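Exotoxin 3 (Staphylococcus aureus, PDB 2Z8L) binds the sialylated glycan sialyl Lewis X and is a staphylococcal superantigen-like toxin built from an OB-fold and a beta-grasp domain. Local coordinates at residues A[161-173]-A[195-208]. Numbering follows the deposited sequence.
Unlike the reference sequence in segment 161-173: Asp165 (reference Ala), Ile171 (reference Thr). Unlike the reference sequence in segment 195-208: Met203 (reference Ile).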
loop_
_atom_site.group_PDB
_atom_site.type_symbol
_atom_site.label_atom_id
_atom_site.label_comp_id
_atom_site.label_asym_id
_atom_site.label_seq_id
_atom_site.Cartn_x
_atom_site.Cartn_y
_atom_site.Cartn_z
ATOM N N LYS A 161 3.229 21.925 -2.011
ATOM C CA LYS A 161 2.280 22.662 -2.799
ATOM C C LYS A 161 1.022 21.821 -2.856
ATOM O O LYS A 161 1.093 20.608 -2.678
ATOM C CB LYS A 161 2.825 22.880 -4.215
ATOM C CG LYS A 161 4.001 23.838 -4.275
ATOM C CD LYS A 161 4.320 24.236 -5.711
ATOM C CE LYS A 161 5.532 25.188 -5.801
ATOM N NZ LYS A 161 5.408 26.397 -4.985
ATOM N N PHE A 162 -0.108 22.460 -3.135
ATOM C CA PHE A 162 -1.350 21.726 -3.309
ATOM C C PHE A 162 -1.229 20.814 -4.529
ATOM O O PHE A 162 -0.741 21.243 -5.577
ATOM C CB PHE A 162 -2.543 22.661 -3.445
ATOM C CG PHE A 162 -3.029 23.156 -2.118
ATOM C CD1 PHE A 162 -4.014 22.468 -1.448
ATOM C CD2 PHE A 162 -2.429 24.211 -1.510
ATOM C CE1 PHE A 162 -4.437 22.895 -0.188
ATOM C CE2 PHE A 162 -2.866 24.665 -0.266
ATOM C CZ PHE A 162 -3.846 23.990 0.383
ATOM N N PRO A 163 -1.620 19.556 -4.368
ATOM C CA PRO A 163 -1.383 18.571 -5.435
ATOM C C PRO A 163 -2.235 18.633 -6.686
ATOM O O PRO A 163 -1.841 18.076 -7.725
ATOM C CB PRO A 163 -1.655 17.238 -4.719
ATOM C CG PRO A 163 -2.597 17.584 -3.618
ATOM C CD PRO A 163 -2.163 18.917 -3.153
ATOM N N LYS A 164 -3.394 19.285 -6.609
ATOM C CA LYS A 164 -4.275 19.393 -7.767
ATOM C C LYS A 164 -4.481 18.026 -8.411
ATOM O O LYS A 164 -4.842 17.083 -7.706
ATOM C CB LYS A 164 -3.765 20.474 -8.712
ATOM C CG LYS A 164 -3.769 21.830 -8.059
ATOM C CD LYS A 164 -3.229 22.908 -8.961
ATOM C CE LYS A 164 -3.460 24.267 -8.341
ATOM N NZ LYS A 164 -2.569 25.334 -8.924
ATOM N N ASP A 165 -4.224 17.908 -9.706
ATOM C CA ASP A 165 -4.466 16.702 -10.511
ATOM C C ASP A 165 -3.316 15.675 -10.499
ATOM O O ASP A 165 -3.341 14.710 -11.328
ATOM C CB ASP A 165 -4.629 17.149 -11.963
ATOM C CG ASP A 165 -3.381 17.918 -12.493
ATOM O OD1 ASP A 165 -2.922 18.895 -11.842
ATOM O OD2 ASP A 165 -2.837 17.555 -13.568
ATOM N N SER A 166 -2.328 15.878 -9.626
ATOM C CA SER A 166 -1.133 15.035 -9.521
ATOM C C SER A 166 -1.561 13.577 -9.340
ATOM O O SER A 166 -2.500 13.288 -8.589
ATOM C CB SER A 166 -0.250 15.475 -8.306
ATOM O OG SER A 166 0.388 16.723 -8.567
ATOM N N LYS A 167 -0.825 12.654 -9.938
ATOM C CA LYS A 167 -1.144 11.214 -9.790
ATOM C C LYS A 167 0.120 10.357 -9.872
ATOM O O LYS A 167 1.134 10.779 -10.415
ATOM C CB LYS A 167 -2.084 10.676 -10.880
ATOM C CG LYS A 167 -3.401 11.376 -11.116
ATOM C CD LYS A 167 -3.956 11.073 -12.496
ATOM C CE LYS A 167 -5.343 11.767 -12.808
ATOM N NZ LYS A 167 -5.512 13.090 -12.133
ATOM N N ILE A 168 0.005 9.151 -9.322
ATOM C CA ILE A 168 0.951 8.055 -9.546
ATOM C C ILE A 168 0.233 7.026 -10.431
ATOM O O ILE A 168 -0.971 6.814 -10.256
ATOM C CB ILE A 168 1.374 7.411 -8.218
ATOM C CG1 ILE A 168 2.194 8.354 -7.370
ATOM C CG2 ILE A 168 2.194 6.136 -8.500
ATOM C CD1 ILE A 168 2.300 7.809 -5.950
ATOM N N LYS A 169 0.936 6.477 -11.403
ATOM C CA LYS A 169 0.407 5.415 -12.274
ATOM C C LYS A 169 1.399 4.265 -12.208
ATOM O O LYS A 169 2.586 4.444 -12.429
ATOM C CB LYS A 169 0.231 5.914 -13.671
ATOM C CG LYS A 169 -0.374 4.980 -14.644
ATOM C CD LYS A 169 -0.650 5.672 -15.935
ATOM C CE LYS A 169 -0.616 4.720 -17.107
ATOM N NZ LYS A 169 -1.004 5.363 -18.388
ATOM N N VAL A 170 0.904 3.084 -11.867
ATOM C CA VAL A 170 1.690 1.834 -11.894
ATOM C C VAL A 170 1.280 1.055 -13.133
ATOM O O VAL A 170 0.091 0.794 -13.327
ATOM C CB VAL A 170 1.390 0.987 -10.646
ATOM C CG1 VAL A 170 2.069 -0.367 -10.737
ATOM C CG2 VAL A 170 1.771 1.768 -9.327
ATOM N N ILE A 171 2.231 0.753 -14.009
ATOM C CA ILE A 171 1.945 0.177 -15.302
ATOM C C ILE A 171 2.513 -1.243 -15.324
ATOM O O ILE A 171 3.678 -1.488 -14.931
ATOM C CB ILE A 171 2.579 0.999 -16.427
ATOM C CG1 ILE A 171 2.095 2.451 -16.374
ATOM C CG2 ILE A 171 2.242 0.317 -17.792
ATOM C CD1 ILE A 171 3.004 3.486 -17.132
ATOM N N MET A 172 1.680 -2.172 -15.778
ATOM C CA MET A 172 2.034 -3.571 -15.786
ATOM C C MET A 172 2.611 -3.951 -17.151
ATOM O O MET A 172 2.426 -3.246 -18.156
ATOM C CB MET A 172 0.814 -4.417 -15.444
ATOM C CG MET A 172 0.069 -3.950 -14.197
ATOM S SD MET A 172 1.099 -4.092 -12.730
ATOM C CE MET A 172 1.177 -5.856 -12.483
ATOM N N LYS A 173 3.352 -5.042 -17.161
ATOM C CA LYS A 173 3.932 -5.538 -18.431
ATOM C C LYS A 173 2.883 -5.799 -19.511
ATOM O O LYS A 173 3.155 -5.594 -20.723
ATOM C CB LYS A 173 4.780 -6.772 -18.147
ATOM C CG LYS A 173 6.044 -6.410 -17.355
ATOM C CD LYS A 173 6.891 -7.584 -16.970
ATOM C CE LYS A 173 8.132 -7.107 -16.226
ATOM N NZ LYS A 173 8.823 -8.287 -15.660
ATOM N N ILE A 195 -1.637 -6.995 -6.631
ATOM C CA ILE A 195 -1.122 -7.185 -7.983
ATOM C C ILE A 195 0.141 -8.042 -7.929
ATOM O O ILE A 195 0.716 -8.228 -6.886
ATOM C CB ILE A 195 -0.824 -5.853 -8.644
ATOM C CG1 ILE A 195 0.316 -5.088 -7.996
ATOM C CG2 ILE A 195 -2.093 -5.057 -8.759
ATOM C CD1 ILE A 195 0.712 -3.811 -8.703
ATOM N N ASP A 196 0.553 -8.574 -9.068
ATOM C CA ASP A 196 1.746 -9.398 -9.093
ATOM C C ASP A 196 2.944 -8.486 -9.202
ATOM O O ASP A 196 3.161 -7.822 -10.230
ATOM C CB ASP A 196 1.761 -10.360 -10.283
ATOM C CG ASP A 196 2.882 -11.441 -10.181
ATOM O OD1 ASP A 196 3.987 -11.213 -9.579
ATOM O OD2 ASP A 196 2.665 -12.593 -10.696
ATOM N N GLY A 197 3.731 -8.435 -8.129
ATOM C CA GLY A 197 4.953 -7.667 -8.096
ATOM C C GLY A 197 5.961 -7.910 -9.207
ATOM O O GLY A 197 6.637 -6.957 -9.648
ATOM N N ARG A 198 6.023 -9.157 -9.703
ATOM C CA ARG A 198 6.947 -9.532 -10.777
ATOM C C ARG A 198 6.572 -8.895 -12.125
ATOM O O ARG A 198 7.408 -8.836 -13.032
ATOM C CB ARG A 198 7.021 -11.034 -10.877
ATOM C CG ARG A 198 7.687 -11.673 -9.699
ATOM C CD ARG A 198 7.403 -13.140 -9.565
ATOM N NE ARG A 198 5.996 -13.430 -9.413
ATOM C CZ ARG A 198 5.528 -14.651 -9.193
ATOM N NH1 ARG A 198 6.360 -15.679 -9.041
ATOM N NH2 ARG A 198 4.220 -14.824 -9.104
ATOM N N ASN A 199 5.316 -8.477 -12.262
ATOM C CA ASN A 199 4.798 -8.029 -13.527
ATOM C C ASN A 199 4.664 -6.511 -13.642
ATOM O O ASN A 199 4.114 -6.006 -14.623
ATOM C CB ASN A 199 3.444 -8.676 -13.817
ATOM C CG ASN A 199 3.544 -10.160 -14.134
ATOM O OD1 ASN A 199 4.615 -10.688 -14.397
ATOM N ND2 ASN A 199 2.416 -10.831 -14.076
ATOM N N ILE A 200 5.111 -5.756 -12.646
ATOM C CA ILE A 200 5.132 -4.320 -12.777
ATOM C C ILE A 200 6.234 -3.960 -13.755
ATOM O O ILE A 200 7.389 -4.427 -13.630
ATOM C CB ILE A 200 5.386 -3.639 -11.399
ATOM C CG1 ILE A 200 4.273 -3.966 -10.430
ATOM C CG2 ILE A 200 5.506 -2.112 -11.560
ATOM C CD1 ILE A 200 4.524 -3.551 -8.970
ATOM N N GLU A 201 5.902 -3.114 -14.721
ATOM C CA GLU A 201 6.879 -2.644 -15.704
ATOM C C GLU A 201 7.557 -1.347 -15.280
ATOM O O GLU A 201 8.763 -1.198 -15.409
ATOM C CB GLU A 201 6.206 -2.459 -17.071
ATOM C CG GLU A 201 7.141 -1.966 -18.211
ATOM C CD GLU A 201 8.450 -2.757 -18.402
ATOM O OE1 GLU A 201 8.547 -3.956 -18.036
ATOM O OE2 GLU A 201 9.411 -2.162 -18.973
ATOM N N LYS A 202 6.759 -0.374 -14.859
ATOM C CA LYS A 202 7.236 0.964 -14.614
ATOM C C LYS A 202 6.196 1.717 -13.782
ATOM O O LYS A 202 5.041 1.310 -13.685
ATOM C CB LYS A 202 7.466 1.652 -15.939
ATOM C CG LYS A 202 7.569 3.116 -15.887
ATOM C CD LYS A 202 7.864 3.705 -17.231
ATOM C CE LYS A 202 6.839 3.332 -18.291
ATOM N NZ LYS A 202 6.968 4.305 -19.449
ATOM N N MET A 203 6.615 2.765 -13.078
ATOM C CA MET A 203 5.702 3.595 -12.335
ATOM C C MET A 203 6.024 5.024 -12.708
ATOM O O MET A 203 7.177 5.341 -13.059
ATOM C CB MET A 203 5.886 3.351 -10.859
ATOM C CG MET A 203 5.676 1.883 -10.599
ATOM S SD MET A 203 5.823 1.421 -8.941
ATOM C CE MET A 203 7.453 1.944 -8.643
ATOM N N GLU A 204 4.975 5.837 -12.744
ATOM C CA GLU A 204 5.112 7.246 -13.134
ATOM C C GLU A 204 4.467 8.111 -12.085
ATOM O O GLU A 204 3.533 7.678 -11.422
ATOM C CB GLU A 204 4.453 7.448 -14.477
ATOM C CG GLU A 204 4.869 6.490 -15.534
ATOM C CD GLU A 204 4.105 6.681 -16.821
ATOM O OE1 GLU A 204 2.963 7.237 -16.811
ATOM O OE2 GLU A 204 4.656 6.256 -17.874
ATOM N N ALA A 205 5.016 9.284 -11.828
ATOM C CA ALA A 205 4.379 10.242 -10.945
ATOM C C ALA A 205 4.564 11.601 -11.577
ATOM O O ALA A 205 5.607 11.891 -12.166
ATOM C CB ALA A 205 4.986 10.258 -9.623
ATOM N N ASN A 206 3.498 12.386 -11.548
ATOM C CA ASN A 206 3.553 13.798 -11.977
ATOM C C ASN A 206 3.250 14.606 -10.710
ATOM O O ASN A 206 2.193 14.364 -10.080
ATOM C CB ASN A 206 2.559 14.052 -13.135
ATOM C CG ASN A 206 2.982 13.368 -14.469
ATOM O OD1 ASN A 206 3.017 12.135 -14.607
ATOM N ND2 ASN A 206 3.313 14.189 -15.462
ATOM N N ILE A 207 4.214 15.409 -10.235
ATOM C CA ILE A 207 4.181 16.098 -8.929
ATOM C C ILE A 207 4.251 17.622 -9.175
ATOM O O ILE A 207 5.081 18.087 -9.982
ATOM C CB ILE A 207 5.497 15.908 -8.089
ATOM C CG1 ILE A 207 5.856 14.512 -7.715
ATOM C CG2 ILE A 207 5.484 16.808 -6.777
ATOM C CD1 ILE A 207 7.010 14.561 -6.758
ATOM N N ARG A 208 3.442 18.395 -8.441
ATOM C CA ARG A 208 3.428 19.870 -8.573
ATOM C C ARG A 208 4.671 20.483 -7.931
ATOM O O ARG A 208 4.996 21.672 -8.102
ATOM C CB ARG A 208 2.156 20.466 -7.941
ATOM C CG ARG A 208 0.858 20.200 -8.695
ATOM C CD ARG A 208 0.479 21.388 -9.566
ATOM N NE ARG A 208 -0.726 21.172 -10.385
ATOM C CZ ARG A 208 -1.033 21.878 -11.483
ATOM N NH1 ARG A 208 -0.224 22.843 -11.938
ATOM N NH2 ARG A 208 -2.154 21.609 -12.151
ATOM O OXT ARG A 208 5.418 19.799 -7.220
HETATM O O HOH W 1 4.744 19.910 -4.203
HETATM O O HOH W 2 1.900 17.117 -6.451
HETATM O O HOH W 3 1.556 9.876 -13.545
#
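A bend at chi2 (-98°) turns the Arg208 side chain across the 163-166 turn, and chi1 of 58° swings the Asp165 carboxylate toward it. NH2 of Arg208 forms a bent salt bridge to Asp165 OD1 (2.8 Å), on its syn side but tilted out of both planes, which stand 65° apart; CD of Lys164 lies over one guanidinium face. A water links Ser166 OG to Arg208 N. Beyond the turn, strands 167-172 and 200-207 pair antiparallel in the beta-grasp sheet, and strand 167-172 also pairs with strand 177-181, which carries glycan-pocket residues Tyr177, Tyr178 and Thr179. Lys169 N reaches Glu204 O at 2.9 Å and Glu204 N returns to Lys169 O. At a classic beta bulge, Ile171 O accepts from both Glu201 N (2.8 Å) and Lys202 N (3.3 Å). Val170 and Met203 lie side by side on the face packed by helix 141-155, whereas Ile171 CD1 sits against the Glu204 carboxylate on the other. Met172 SD lies 3.9 Å from Ile200 CG1. Just past the last pair, Lys173 N bonds Asn199 O and its NZ bonds Arg198 O. Polar contacts thus hold both ends, while apolar side chains between them face the helix.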